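Local coordinates for protein OLD nuclease (Thermus scotoductus, PDB 6P74) that degrades linear and supercoiled double-stranded DNA from 5' to 3' with divalent metal ions, nicks circular DNA, and hydrolyses ATP when DNA stimulates it, at residues I70-F76 / T88-C94; L138-R142 / Q252-V256; R158-P162 / G267-G271; K371-E377 / P425-D431. One frame throughout, in Å; residues are numbered along the deposited sequence.

Contacts 1 and 2 lie in the ATPase domain, contact 3 joins the dimerization region to it, and contact 4 lies in the Toprim nuclease domain. Contact 1 joins two strands of the antiparallel sheet near the N-terminus and closes before the others open. Contacts 2 and 3 interleave along the sequence: 138-142, 158-162, 252-256, then 267-271. Their centres are about 18 Å apart; contact 2 uses the body of helix 246-266, contact 3 the loop following it, and both have residues that pack on the second subunit of the homodimer. Contact 4 comes last, with its centre about 40 Å from that of contact 1, so the metal-binding strands stand well apart from the ATPase packing.

Contact 1: residues I70-F76 / T88-C94; sequences IEITVHF and TAFRLTC
Phe-76 carries CG between its backbone N and carbonyl carbon (chi1 55°), which lays its ring over the Thr-88 to Ala-89 peptide and turns its edge to Phe-90, whose own CG lies beside the backbone N. The result is a T-shaped pair: Phe-76 CE2 stands over the centre of the Phe-90 ring, the centroids 5.1 Å apart and the planes at 64°. Beside it, but on the other face of the sheet, Ala-89 CB makes a CH-pi contact with the His-75 ring, 4.0 Å from its centroid. A water in the plane of that ring joins His-75 ND1 (2.6 Å) to Thr-88 OG1, while NE2 is bonded to Gln-6. Farther along this face, Glu-71 OE2 and Arg-91 NE form a long salt bridge of 3.7 Å; the oxygen lies well out of the guanidinium plane, so only charge links them, and Arg-91 NH1 has a second partner in Glu-106. Ile-70, Ile-72 and Val-74 exchange paired backbone bonds with Cys-94, Leu-92 and Phe-90. This is antiparallel pairing in the six-stranded antiparallel sheet of the ATPase domain, distinct from the mixed sheet, with a classic beta bulge where Thr-88 and Ala-89 face Leu-108.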
loop_
_atom_site.group_PDB
_atom_site.type_symbol
_atom_site.label_atom_id
_atom_site.label_comp_id
_atom_site.label_asym_id
_atom_site.label_seq_id
_atom_site.Cartn_x
_atom_site.Cartn_y
_atom_site.Cartn_z
ATOM N N ILE A 70 -11.271 14.130 -5.029
ATOM C CA ILE A 70 -11.541 12.703 -5.124
ATOM C C ILE A 70 -13.024 12.450 -4.870
ATOM O O ILE A 70 -13.608 12.981 -3.916
ATOM C CB ILE A 70 -10.662 11.934 -4.129
ATOM C CG1 ILE A 70 -9.187 12.073 -4.524
ATOM C CG2 ILE A 70 -11.100 10.479 -4.048
ATOM C CD1 ILE A 70 -8.196 11.647 -3.437
ATOM N N GLU A 71 -13.640 11.626 -5.720
ATOM C CA GLU A 71 -15.062 11.297 -5.617
ATOM C C GLU A 71 -15.254 9.812 -5.896
ATOM O O GLU A 71 -14.977 9.356 -7.005
ATOM C CB GLU A 71 -15.884 12.112 -6.615
ATOM C CG GLU A 71 -16.664 13.259 -6.061
ATOM C CD GLU A 71 -17.600 13.837 -7.107
ATOM O OE1 GLU A 71 -17.219 14.813 -7.791
ATOM O OE2 GLU A 71 -18.710 13.289 -7.265
ATOM N N ILE A 72 -15.757 9.064 -4.919
ATOM C CA ILE A 72 -16.110 7.666 -5.129
ATOM C C ILE A 72 -17.581 7.479 -4.774
ATOM O O ILE A 72 -17.987 7.721 -3.631
ATOM C CB ILE A 72 -15.223 6.722 -4.311
ATOM C CG1 ILE A 72 -13.756 6.984 -4.631
ATOM C CG2 ILE A 72 -15.573 5.301 -4.639
ATOM C CD1 ILE A 72 -12.807 6.455 -3.601
ATOM N N THR A 73 -18.372 7.029 -5.745
ATOM C CA THR A 73 -19.800 6.803 -5.556
ATOM C C THR A 73 -20.100 5.319 -5.741
ATOM O O THR A 73 -19.794 4.751 -6.794
ATOM C CB THR A 73 -20.619 7.647 -6.543
ATOM O OG1 THR A 73 -20.289 9.032 -6.395
ATOM C CG2 THR A 73 -22.105 7.462 -6.300
ATOM N N VAL A 74 -20.700 4.689 -4.732
ATOM C CA VAL A 74 -21.102 3.289 -4.832
ATOM C C VAL A 74 -22.621 3.209 -4.772
ATOM O O VAL A 74 -23.237 3.704 -3.825
ATOM C CB VAL A 74 -20.473 2.432 -3.730
ATOM C CG1 VAL A 74 -20.715 0.976 -4.031
ATOM C CG2 VAL A 74 -18.996 2.716 -3.628
ATOM N N HIS A 75 -23.222 2.588 -5.781
ATOM C CA HIS A 75 -24.661 2.389 -5.855
ATOM C C HIS A 75 -25.018 0.958 -5.481
ATOM O O HIS A 75 -24.271 0.018 -5.763
ATOM C CB HIS A 75 -25.194 2.673 -7.257
ATOM C CG HIS A 75 -24.850 4.027 -7.782
ATOM N ND1 HIS A 75 -25.804 4.989 -8.041
ATOM C CD2 HIS A 75 -23.660 4.573 -8.130
ATOM C CE1 HIS A 75 -25.217 6.069 -8.524
ATOM N NE2 HIS A 75 -23.916 5.844 -8.588
ATOM N N PHE A 76 -26.180 0.791 -4.856
ATOM C CA PHE A 76 -26.576 -0.540 -4.432
ATOM C C PHE A 76 -28.090 -0.692 -4.494
ATOM O O PHE A 76 -28.836 0.264 -4.710
ATOM C CB PHE A 76 -26.053 -0.839 -3.032
ATOM C CG PHE A 76 -26.456 0.185 -2.020
ATOM C CD1 PHE A 76 -27.743 0.205 -1.513
ATOM C CD2 PHE A 76 -25.554 1.134 -1.581
ATOM C CE1 PHE A 76 -28.119 1.148 -0.589
ATOM C CE2 PHE A 76 -25.920 2.071 -0.662
ATOM C CZ PHE A 76 -27.208 2.078 -0.162
ATOM N N THR A 88 -29.920 4.872 -2.005
ATOM C CA THR A 88 -29.479 3.876 -2.977
ATOM C C THR A 88 -28.001 4.009 -3.336
ATOM O O THR A 88 -27.535 3.322 -4.254
ATOM C CB THR A 88 -30.338 3.954 -4.249
ATOM O OG1 THR A 88 -29.966 5.103 -5.019
ATOM C CG2 THR A 88 -31.822 4.064 -3.887
ATOM N N ALA A 89 -27.249 4.863 -2.643
ATOM C CA ALA A 89 -25.841 5.038 -2.976
ATOM C C ALA A 89 -25.179 5.906 -1.920
ATOM O O ALA A 89 -25.840 6.672 -1.221
ATOM C CB ALA A 89 -25.654 5.666 -4.362
ATOM N N PHE A 90 -23.862 5.763 -1.816
ATOM C CA PHE A 90 -23.016 6.595 -0.980
ATOM C C PHE A 90 -21.997 7.292 -1.865
ATOM O O PHE A 90 -21.510 6.700 -2.833
ATOM C CB PHE A 90 -22.291 5.763 0.066
ATOM C CG PHE A 90 -23.191 4.957 0.933
ATOM C CD1 PHE A 90 -24.437 5.447 1.312
ATOM C CD2 PHE A 90 -22.780 3.729 1.415
ATOM C CE1 PHE A 90 -25.268 4.713 2.139
ATOM C CE2 PHE A 90 -23.604 2.981 2.252
ATOM C CZ PHE A 90 -24.847 3.465 2.607
ATOM N N ARG A 91 -21.674 8.548 -1.542
ATOM C CA ARG A 91 -20.665 9.307 -2.278
ATOM C C ARG A 91 -19.606 9.800 -1.305
ATOM O O ARG A 91 -19.906 10.601 -0.414
ATOM C CB ARG A 91 -21.254 10.493 -3.042
ATOM C CG ARG A 91 -20.190 11.185 -3.872
ATOM C CD ARG A 91 -20.521 12.612 -4.211
ATOM N NE ARG A 91 -21.641 12.707 -5.136
ATOM C CZ ARG A 91 -22.720 13.453 -4.921
ATOM N NH1 ARG A 91 -22.815 14.181 -3.812
ATOM N NH2 ARG A 91 -23.696 13.487 -5.821
ATOM N N LEU A 92 -18.370 9.328 -1.488
ATOM C CA LEU A 92 -17.251 9.700 -0.634
ATOM C C LEU A 92 -16.424 10.742 -1.370
ATOM O O LEU A 92 -15.954 10.493 -2.487
ATOM C CB LEU A 92 -16.397 8.485 -0.267
ATOM C CG LEU A 92 -15.200 8.741 0.663
ATOM C CD1 LEU A 92 -15.665 9.243 2.002
ATOM C CD2 LEU A 92 -14.359 7.479 0.846
ATOM N N THR A 93 -16.272 11.913 -0.762
ATOM C CA THR A 93 -15.511 12.997 -1.358
ATOM C C THR A 93 -14.334 13.325 -0.456
ATOM O O THR A 93 -14.463 13.331 0.771
ATOM C CB THR A 93 -16.373 14.254 -1.568
ATOM O OG1 THR A 93 -17.556 13.923 -2.308
ATOM C CG2 THR A 93 -15.590 15.302 -2.335
ATOM N N CYS A 94 -13.180 13.586 -1.064
ATOM C CA CYS A 94 -12.030 14.116 -0.340
ATOM C C CYS A 94 -11.454 15.264 -1.152
ATOM O O CYS A 94 -10.933 15.048 -2.251
ATOM C CB CYS A 94 -10.975 13.044 -0.092
ATOM S SG CYS A 94 -9.536 13.675 0.804
HETATM O O HOH W 1 -28.288 5.045 -7.319
#

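Contact 2: residues L138-R142 / Q252-V256; sequences LDHRR and QSAIV
Leu-138, the last residue of strand 135-138, opens the contact by meeting Val-256 tip to tip, its CD2 4.0 Å from Val-256 CG1. The backbone then swings away from the helix through Asp-139 and His-140, where the His-140 amide is bonded to Glu-276 OE2, and returns through Arg-141 to Arg-142, which carries most of the contact. With CG anti to its carbonyl carbon (chi1 -69°) and the chain stretched out from CG to NE, Arg-142 slants across the helix, past Ser-253 to Val-256. Ser-253 OG sits over one face of the guanidinium, toward its rim, and is 3.2 Å from Arg-142 CD. No hydrogen bond joins the two: the approach of OG to NE is poorly angled, and OG is bonded instead to the carbonyl oxygen of Met-280. Val-256 meets the guanidinium at its edge, its CG1 3.6 Å from Arg-142 NH2, and the two side chains cross at about a right angle. NH2 is buried here without a partner in the model, whereas NH1 makes a weak bond to the oxygen of Pro-278. The other side of the helix packs on the second subunit, through Ala-254 and Ile-255. The arrangement is that of a P-loop ATPase core, in which the loop leaving an outermost strand of the mixed sheet lies against helix 246-266.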
loop_
_atom_site.group_PDB
_atom_site.type_symbol
_atom_site.label_atom_id
_atom_site.label_comp_id
_atom_site.label_asym_id
_atom_site.label_seq_id
_atom_site.Cartn_x
_atom_site.Cartn_y
_atom_site.Cartn_z
ATOM N N LEU A 138 -11.224 -9.630 0.770
ATOM C CA LEU A 138 -10.157 -10.633 0.819
ATOM C C LEU A 138 -9.003 -10.165 -0.059
ATOM O O LEU A 138 -8.948 -10.459 -1.255
ATOM C CB LEU A 138 -10.668 -11.987 0.364
ATOM C CG LEU A 138 -11.073 -12.956 1.456
ATOM C CD1 LEU A 138 -12.101 -12.290 2.349
ATOM C CD2 LEU A 138 -11.619 -14.225 0.822
ATOM N N ASP A 139 -8.080 -9.417 0.528
ATOM C CA ASP A 139 -6.894 -9.018 -0.210
ATOM C C ASP A 139 -5.793 -10.031 0.073
ATOM O O ASP A 139 -5.991 -11.006 0.796
ATOM C CB ASP A 139 -6.486 -7.588 0.150
ATOM C CG ASP A 139 -5.688 -7.501 1.442
ATOM O OD1 ASP A 139 -5.977 -8.250 2.401
ATOM O OD2 ASP A 139 -4.761 -6.665 1.492
ATOM N N HIS A 140 -4.608 -9.823 -0.484
ATOM C CA HIS A 140 -3.578 -10.829 -0.250
ATOM C C HIS A 140 -3.315 -10.569 1.228
ATOM O O HIS A 140 -2.606 -9.645 1.630
ATOM C CB HIS A 140 -2.458 -10.714 -1.258
ATOM C CG HIS A 140 -2.686 -11.587 -2.445
ATOM N ND1 HIS A 140 -3.392 -11.163 -3.550
ATOM C CD2 HIS A 140 -2.384 -12.889 -2.667
ATOM C CE1 HIS A 140 -3.472 -12.150 -4.423
ATOM N NE2 HIS A 140 -2.872 -13.209 -3.909
ATOM N N ARG A 141 -3.930 -11.423 2.047
ATOM C CA ARG A 141 -3.572 -11.554 3.450
ATOM C C ARG A 141 -2.813 -12.873 3.509
ATOM O O ARG A 141 -1.743 -12.950 4.118
ATOM C CB ARG A 141 -4.819 -11.596 4.332
ATOM C CG ARG A 141 -4.576 -11.884 5.797
ATOM C CD ARG A 141 -5.905 -12.099 6.496
ATOM N NE ARG A 141 -6.556 -13.331 6.049
ATOM C CZ ARG A 141 -7.871 -13.480 5.897
ATOM N NH1 ARG A 141 -8.364 -14.644 5.491
ATOM N NH2 ARG A 141 -8.695 -12.468 6.137
ATOM N N ARG A 142 -3.353 -13.913 2.863
ATOM C CA ARG A 142 -2.702 -15.219 2.666
ATOM C C ARG A 142 -1.187 -15.192 2.895
ATOM O O ARG A 142 -0.707 -15.064 4.027
ATOM C CB ARG A 142 -2.993 -15.747 1.238
ATOM C CG ARG A 142 -4.460 -16.166 0.980
ATOM C CD ARG A 142 -4.856 -16.262 -0.529
ATOM N NE ARG A 142 -6.162 -16.924 -0.740
ATOM C CZ ARG A 142 -6.681 -17.278 -1.920
ATOM N NH1 ARG A 142 -6.037 -17.040 -3.060
ATOM N NH2 ARG A 142 -7.855 -17.888 -1.955
ATOM N N GLN A 252 -2.792 -21.769 3.177
ATOM C CA GLN A 252 -3.737 -20.737 3.585
ATOM C C GLN A 252 -4.747 -20.439 2.493
ATOM O O GLN A 252 -5.901 -20.106 2.798
ATOM C CB GLN A 252 -2.994 -19.469 3.988
ATOM C CG GLN A 252 -2.505 -19.518 5.420
ATOM C CD GLN A 252 -1.484 -18.441 5.730
ATOM O OE1 GLN A 252 -1.072 -17.688 4.844
ATOM N NE2 GLN A 252 -1.068 -18.362 6.999
ATOM N N SER A 253 -4.333 -20.539 1.224
ATOM C CA SER A 253 -5.275 -20.410 0.114
ATOM C C SER A 253 -6.266 -21.561 0.105
ATOM O O SER A 253 -7.453 -21.367 -0.186
ATOM C CB SER A 253 -4.529 -20.371 -1.216
ATOM O OG SER A 253 -3.827 -19.167 -1.341
ATOM N N ALA A 254 -5.779 -22.772 0.383
ATOM C CA ALA A 254 -6.660 -23.926 0.453
ATOM C C ALA A 254 -7.671 -23.773 1.585
ATOM O O ALA A 254 -8.841 -24.136 1.433
ATOM C CB ALA A 254 -5.831 -25.203 0.617
ATOM N N ILE A 255 -7.247 -23.220 2.721
ATOM C CA ILE A 255 -8.191 -23.028 3.819
ATOM C C ILE A 255 -9.258 -22.003 3.449
ATOM O O ILE A 255 -10.415 -22.108 3.878
ATOM C CB ILE A 255 -7.431 -22.641 5.096
ATOM C CG1 ILE A 255 -6.652 -23.852 5.618
ATOM C CG2 ILE A 255 -8.393 -22.076 6.162
ATOM C CD1 ILE A 255 -5.865 -23.552 6.852
ATOM N N VAL A 256 -8.907 -21.008 2.642
ATOM C CA VAL A 256 -9.910 -20.037 2.221
ATOM C C VAL A 256 -10.977 -20.721 1.376
ATOM O O VAL A 256 -12.178 -20.487 1.560
ATOM C CB VAL A 256 -9.229 -18.871 1.479
ATOM C CG1 VAL A 256 -10.242 -18.028 0.726
ATOM C CG2 VAL A 256 -8.484 -18.012 2.479
#

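Contact 3: residues R158-P162 / G267-G271; sequences RLLQP and GEKIG
Glu-268 OE1 is gripped by both terminal nitrogens of Arg-158: NH2 at 2.8 Å makes the main bond of the salt bridge, and NH1 at 3.1 Å adds a weak one. OE1 receives NH2 on its anti lone pair, the side away from OE2, and the two charged planes are turned 61° apart. Arg-158 NH2 also gives a hydrogen bond to Lys-269 O at 2.7 Å, so a single nitrogen clasps both the side chain of Glu-268 and the main chain one residue on. Arg-158 gets there by a bend at chi2 (58°), which folds the chain toward the loop. Ile-270 CG2 lies over one face of the guanidinium, 3.8 Å from Arg-158 NH2, and Gln-161 NE2 covers the opposite face, so the flat group is sandwiched between its own helix and the loop. Glu-268 OE2 brushes Pro-162 CB at 3.7 Å and has a long, weak ion pair with Arg-165. The contact fastens helix 154-166, at the start of the dimerization region, to the loop between helix 246-266 and strand 272-276. Phe-263 of helix 246-266 packs against both Arg-158 and Ile-270, while Leu-159 and Leu-160 pack on Ile-192 and Phe-219 of the second subunit.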
loop_
_atom_site.group_PDB
_atom_site.type_symbol
_atom_site.label_atom_id
_atom_site.label_comp_id
_atom_site.label_asym_id
_atom_site.label_seq_id
_atom_site.Cartn_x
_atom_site.Cartn_y
_atom_site.Cartn_z
ATOM N N ARG A 158 -17.711 -13.980 9.927
ATOM C CA ARG A 158 -19.050 -14.098 9.368
ATOM C C ARG A 158 -19.485 -15.559 9.315
ATOM O O ARG A 158 -20.672 -15.857 9.492
ATOM C CB ARG A 158 -19.106 -13.423 7.992
ATOM C CG ARG A 158 -20.404 -13.611 7.219
ATOM C CD ARG A 158 -21.622 -13.095 7.992
ATOM N NE ARG A 158 -22.892 -13.462 7.350
ATOM C CZ ARG A 158 -23.517 -14.636 7.505
ATOM N NH1 ARG A 158 -22.999 -15.591 8.279
ATOM N NH2 ARG A 158 -24.669 -14.864 6.880
ATOM N N LEU A 159 -18.536 -16.484 9.135
ATOM C CA LEU A 159 -18.892 -17.902 9.117
ATOM C C LEU A 159 -19.426 -18.364 10.471
ATOM O O LEU A 159 -20.405 -19.122 10.536
ATOM C CB LEU A 159 -17.685 -18.747 8.703
ATOM C CG LEU A 159 -17.900 -20.262 8.595
ATOM C CD1 LEU A 159 -18.902 -20.620 7.505
ATOM C CD2 LEU A 159 -16.578 -20.994 8.350
ATOM N N LEU A 160 -18.796 -17.921 11.560
ATOM C CA LEU A 160 -19.145 -18.360 12.909
ATOM C C LEU A 160 -20.320 -17.609 13.523
ATOM O O LEU A 160 -20.709 -17.935 14.644
ATOM C CB LEU A 160 -17.939 -18.216 13.843
ATOM C CG LEU A 160 -16.707 -19.049 13.487
ATOM C CD1 LEU A 160 -15.512 -18.599 14.316
ATOM C CD2 LEU A 160 -16.992 -20.527 13.701
ATOM N N GLN A 161 -20.903 -16.626 12.844
ATOM C CA GLN A 161 -21.875 -15.811 13.559
ATOM C C GLN A 161 -23.140 -16.609 13.895
ATOM O O GLN A 161 -23.798 -16.301 14.897
ATOM C CB GLN A 161 -22.193 -14.529 12.776
ATOM C CG GLN A 161 -23.299 -14.623 11.741
ATOM C CD GLN A 161 -23.633 -13.263 11.118
ATOM O OE1 GLN A 161 -22.930 -12.260 11.342
ATOM N NE2 GLN A 161 -24.712 -13.226 10.332
ATOM N N PRO A 162 -23.511 -17.642 13.126
ATOM C CA PRO A 162 -24.576 -18.533 13.614
ATOM C C PRO A 162 -24.128 -19.392 14.785
ATOM O O PRO A 162 -24.965 -19.804 15.598
ATOM C CB PRO A 162 -24.919 -19.381 12.380
ATOM C CG PRO A 162 -23.678 -19.390 11.581
ATOM C CD PRO A 162 -23.085 -18.016 11.765
ATOM N N GLY A 267 -25.573 -22.186 3.658
ATOM C CA GLY A 267 -26.686 -21.602 2.948
ATOM C C GLY A 267 -27.022 -20.178 3.306
ATOM O O GLY A 267 -27.843 -19.570 2.614
ATOM N N GLU A 268 -26.425 -19.618 4.350
ATOM C CA GLU A 268 -26.742 -18.249 4.719
ATOM C C GLU A 268 -26.219 -17.278 3.667
ATOM O O GLU A 268 -25.118 -17.440 3.138
ATOM C CB GLU A 268 -26.157 -17.915 6.089
ATOM C CG GLU A 268 -26.884 -18.562 7.260
ATOM C CD GLU A 268 -26.583 -17.859 8.567
ATOM O OE1 GLU A 268 -25.793 -16.894 8.529
ATOM O OE2 GLU A 268 -27.128 -18.259 9.624
ATOM N N LYS A 269 -27.032 -16.274 3.351
ATOM C CA LYS A 269 -26.582 -15.177 2.510
ATOM C C LYS A 269 -25.485 -14.396 3.225
ATOM O O LYS A 269 -25.558 -14.165 4.435
ATOM C CB LYS A 269 -27.768 -14.266 2.167
ATOM C CG LYS A 269 -28.918 -14.966 1.424
ATOM C CD LYS A 269 -29.796 -13.959 0.690
ATOM C CE LYS A 269 -30.428 -14.553 -0.571
ATOM N NZ LYS A 269 -31.604 -15.407 -0.250
ATOM N N ILE A 270 -24.456 -13.987 2.479
ATOM C CA ILE A 270 -23.321 -13.315 3.100
ATOM C C ILE A 270 -22.992 -11.992 2.423
ATOM O O ILE A 270 -21.993 -11.349 2.760
ATOM C CB ILE A 270 -22.089 -14.236 3.129
ATOM C CG1 ILE A 270 -21.665 -14.618 1.716
ATOM C CG2 ILE A 270 -22.386 -15.483 3.956
ATOM C CD1 ILE A 270 -20.383 -15.405 1.664
ATOM N N GLY A 271 -23.823 -11.558 1.480
ATOM C CA GLY A 271 -23.627 -10.243 0.896
ATOM C C GLY A 271 -22.459 -10.171 -0.073
ATOM O O GLY A 271 -22.225 -11.111 -0.839
#

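Contact 4: residues K371-E377 / P425-D431; sequences KRALLVE and PFVVVHD. With SM (samarium (III) ion), chain O.
Strands 372-376 and 426-431 run parallel, 15° apart, and are stitched by backbone bonds that pass from Pro-425 O to Ala-373 N, on through Val-427 and Leu-375, and end at Val-429 N. On one face Leu-374 CD1 presses against Val-429 CG2 at 3.4 Å, tighter than usual carbon packing, and also touches Val-427 CG1. On the other, Leu-375 CD1 lies 4.0 Å from Phe-426 CD2. Beyond the last strand bond a water bridges Glu-377 N and Val-429 O. Glu-377 then takes over with its side chain: extended beyond CG, it brings OE2 to Asp-431 N at 2.7 Å in a nearly straight bond (175°), on the syn side but 35° out of the carboxylate plane. Glu-377 OE2 is also 4.2 Å from Asp-431 OD1, so the two carboxylates stand close together at the metal site. Asp-431 OD2 binds the samarium ion at 2.4 Å, Glu-480 being the other protein ligand, while OD1 accepts a bond from Leu-479 N. Glu-377 and Asp-431 are both inferred to bind the first divalent metal. These are the two central strands of the parallel Toprim sheet, between strands 401-405 and 472-475, with helix 513-523 packed on the Leu-374 face and helix 409-422 on the Leu-375 face.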
loop_
_atom_site.group_PDB
_atom_site.type_symbol
_atom_site.label_atom_id
_atom_site.label_comp_id
_atom_site.label_asym_id
_atom_site.label_seq_id
_atom_site.Cartn_x
_atom_site.Cartn_y
_atom_site.Cartn_z
ATOM N N LYS A 371 -2.610 -8.729 -25.722
ATOM C CA LYS A 371 -2.622 -7.462 -26.448
ATOM C C LYS A 371 -3.452 -7.566 -27.724
ATOM O O LYS A 371 -4.118 -6.596 -28.108
ATOM C CB LYS A 371 -1.189 -7.026 -26.769
ATOM C CG LYS A 371 -0.390 -6.608 -25.552
ATOM C CD LYS A 371 1.028 -6.186 -25.926
ATOM C CE LYS A 371 1.833 -5.687 -24.714
ATOM N NZ LYS A 371 3.243 -5.342 -25.112
ATOM N N ARG A 372 -3.436 -8.734 -28.374
ATOM C CA ARG A 372 -4.120 -8.968 -29.639
ATOM C C ARG A 372 -4.421 -10.458 -29.767
ATOM O O ARG A 372 -3.704 -11.301 -29.213
ATOM C CB ARG A 372 -3.268 -8.493 -30.824
ATOM C CG ARG A 372 -3.620 -7.107 -31.315
ATOM C CD ARG A 372 -2.406 -6.208 -31.337
ATOM N NE ARG A 372 -1.332 -6.817 -32.101
ATOM C CZ ARG A 372 -0.180 -6.218 -32.360
ATOM N NH1 ARG A 372 0.038 -4.986 -31.913
ATOM N NH2 ARG A 372 0.749 -6.851 -33.064
ATOM N N ALA A 373 -5.475 -10.783 -30.516
ATOM C CA ALA A 373 -5.889 -12.166 -30.696
ATOM C C ALA A 373 -6.047 -12.502 -32.173
ATOM O O ALA A 373 -6.643 -11.730 -32.933
ATOM C CB ALA A 373 -7.214 -12.457 -29.969
ATOM N N LEU A 374 -5.528 -13.665 -32.562
ATOM C CA LEU A 374 -5.848 -14.298 -33.838
ATOM C C LEU A 374 -6.876 -15.399 -33.563
ATOM O O LEU A 374 -6.593 -16.348 -32.823
ATOM C CB LEU A 374 -4.593 -14.870 -34.513
ATOM C CG LEU A 374 -4.826 -15.626 -35.845
ATOM C CD1 LEU A 374 -5.327 -14.708 -36.984
ATOM C CD2 LEU A 374 -3.577 -16.338 -36.287
ATOM N N LEU A 375 -8.069 -15.255 -34.136
ATOM C CA LEU A 375 -9.172 -16.193 -33.926
ATOM C C LEU A 375 -9.221 -17.182 -35.091
ATOM O O LEU A 375 -9.381 -16.757 -36.237
ATOM C CB LEU A 375 -10.498 -15.430 -33.828
ATOM C CG LEU A 375 -10.419 -14.250 -32.852
ATOM C CD1 LEU A 375 -11.799 -13.592 -32.625
ATOM C CD2 LEU A 375 -9.806 -14.720 -31.506
ATOM N N VAL A 376 -9.095 -18.489 -34.806
ATOM C CA VAL A 376 -9.197 -19.527 -35.831
ATOM C C VAL A 376 -10.261 -20.549 -35.408
ATOM O O VAL A 376 -10.721 -20.579 -34.256
ATOM C CB VAL A 376 -7.840 -20.223 -36.122
ATOM C CG1 VAL A 376 -6.753 -19.216 -36.372
ATOM C CG2 VAL A 376 -7.447 -21.155 -34.984
ATOM N N GLU A 377 -10.658 -21.391 -36.378
ATOM C CA GLU A 377 -11.753 -22.334 -36.152
ATOM C C GLU A 377 -11.388 -23.433 -35.165
ATOM O O GLU A 377 -12.188 -23.773 -34.283
ATOM C CB GLU A 377 -12.203 -22.982 -37.446
ATOM C CG GLU A 377 -12.849 -22.045 -38.426
ATOM C CD GLU A 377 -13.089 -22.720 -39.767
ATOM O OE1 GLU A 377 -14.015 -23.542 -39.852
ATOM O OE2 GLU A 377 -12.328 -22.465 -40.724
ATOM N N PRO A 425 -8.105 -5.941 -29.792
ATOM C CA PRO A 425 -7.839 -6.071 -31.228
ATOM C C PRO A 425 -7.735 -7.536 -31.605
ATOM O O PRO A 425 -7.223 -8.354 -30.835
ATOM C CB PRO A 425 -6.498 -5.348 -31.421
ATOM C CG PRO A 425 -6.296 -4.570 -30.179
ATOM C CD PRO A 425 -6.975 -5.327 -29.088
ATOM N N PHE A 426 -8.221 -7.870 -32.799
ATOM C CA PHE A 426 -8.238 -9.267 -33.208
ATOM C C PHE A 426 -8.203 -9.364 -34.729
ATOM O O PHE A 426 -8.558 -8.423 -35.440
ATOM C CB PHE A 426 -9.473 -9.994 -32.661
ATOM C CG PHE A 426 -10.767 -9.473 -33.221
ATOM C CD1 PHE A 426 -11.400 -8.397 -32.633
ATOM C CD2 PHE A 426 -11.318 -10.031 -34.365
ATOM C CE1 PHE A 426 -12.577 -7.890 -33.167
ATOM C CE2 PHE A 426 -12.489 -9.546 -34.899
ATOM C CZ PHE A 426 -13.128 -8.470 -34.293
ATOM N N VAL A 427 -7.764 -10.523 -35.219
ATOM C CA VAL A 427 -7.931 -10.914 -36.614
ATOM C C VAL A 427 -8.623 -12.284 -36.642
ATOM O O VAL A 427 -8.359 -13.150 -35.799
ATOM C CB VAL A 427 -6.568 -10.931 -37.347
ATOM C CG1 VAL A 427 -6.693 -11.499 -38.760
ATOM C CG2 VAL A 427 -5.949 -9.524 -37.384
ATOM N N VAL A 428 -9.535 -12.467 -37.588
ATOM C CA VAL A 428 -10.183 -13.750 -37.830
ATOM C C VAL A 428 -9.606 -14.380 -39.106
ATOM O O VAL A 428 -9.496 -13.713 -40.147
ATOM C CB VAL A 428 -11.705 -13.593 -37.972
ATOM C CG1 VAL A 428 -12.327 -14.952 -38.143
ATOM C CG2 VAL A 428 -12.310 -12.860 -36.774
ATOM N N VAL A 429 -9.290 -15.674 -39.049
ATOM C CA VAL A 429 -9.091 -16.479 -40.258
ATOM C C VAL A 429 -10.008 -17.683 -40.163
ATOM O O VAL A 429 -10.035 -18.360 -39.131
ATOM C CB VAL A 429 -7.643 -16.973 -40.455
ATOM C CG1 VAL A 429 -7.338 -17.132 -41.938
ATOM C CG2 VAL A 429 -6.647 -16.091 -39.756
ATOM N N HIS A 430 -10.697 -18.000 -41.254
ATOM C CA HIS A 430 -11.455 -19.239 -41.304
ATOM C C HIS A 430 -11.558 -19.723 -42.751
ATOM O O HIS A 430 -11.293 -18.983 -43.710
ATOM C CB HIS A 430 -12.837 -19.044 -40.682
ATOM C CG HIS A 430 -13.718 -18.135 -41.473
ATOM N ND1 HIS A 430 -14.421 -18.565 -42.573
ATOM C CD2 HIS A 430 -13.986 -16.808 -41.348
ATOM C CE1 HIS A 430 -15.107 -17.551 -43.077
ATOM N NE2 HIS A 430 -14.861 -16.475 -42.350
ATOM N N ASP A 431 -11.983 -20.973 -42.901
ATOM C CA ASP A 431 -12.194 -21.548 -44.227
ATOM C C ASP A 431 -13.516 -21.089 -44.817
ATOM O O ASP A 431 -14.479 -20.814 -44.100
ATOM C CB ASP A 431 -12.171 -23.088 -44.169
ATOM C CG ASP A 431 -10.765 -23.659 -43.906
ATOM O OD1 ASP A 431 -9.799 -22.895 -44.056
ATOM O OD2 ASP A 431 -10.623 -24.850 -43.522
HETATM SM SM SM O . -11.048 -26.706 -42.127
HETATM O O HOH W 2 -9.457 -21.200 -38.846
HETATM O O HOH W 3 -12.587 -27.203 -44.157
#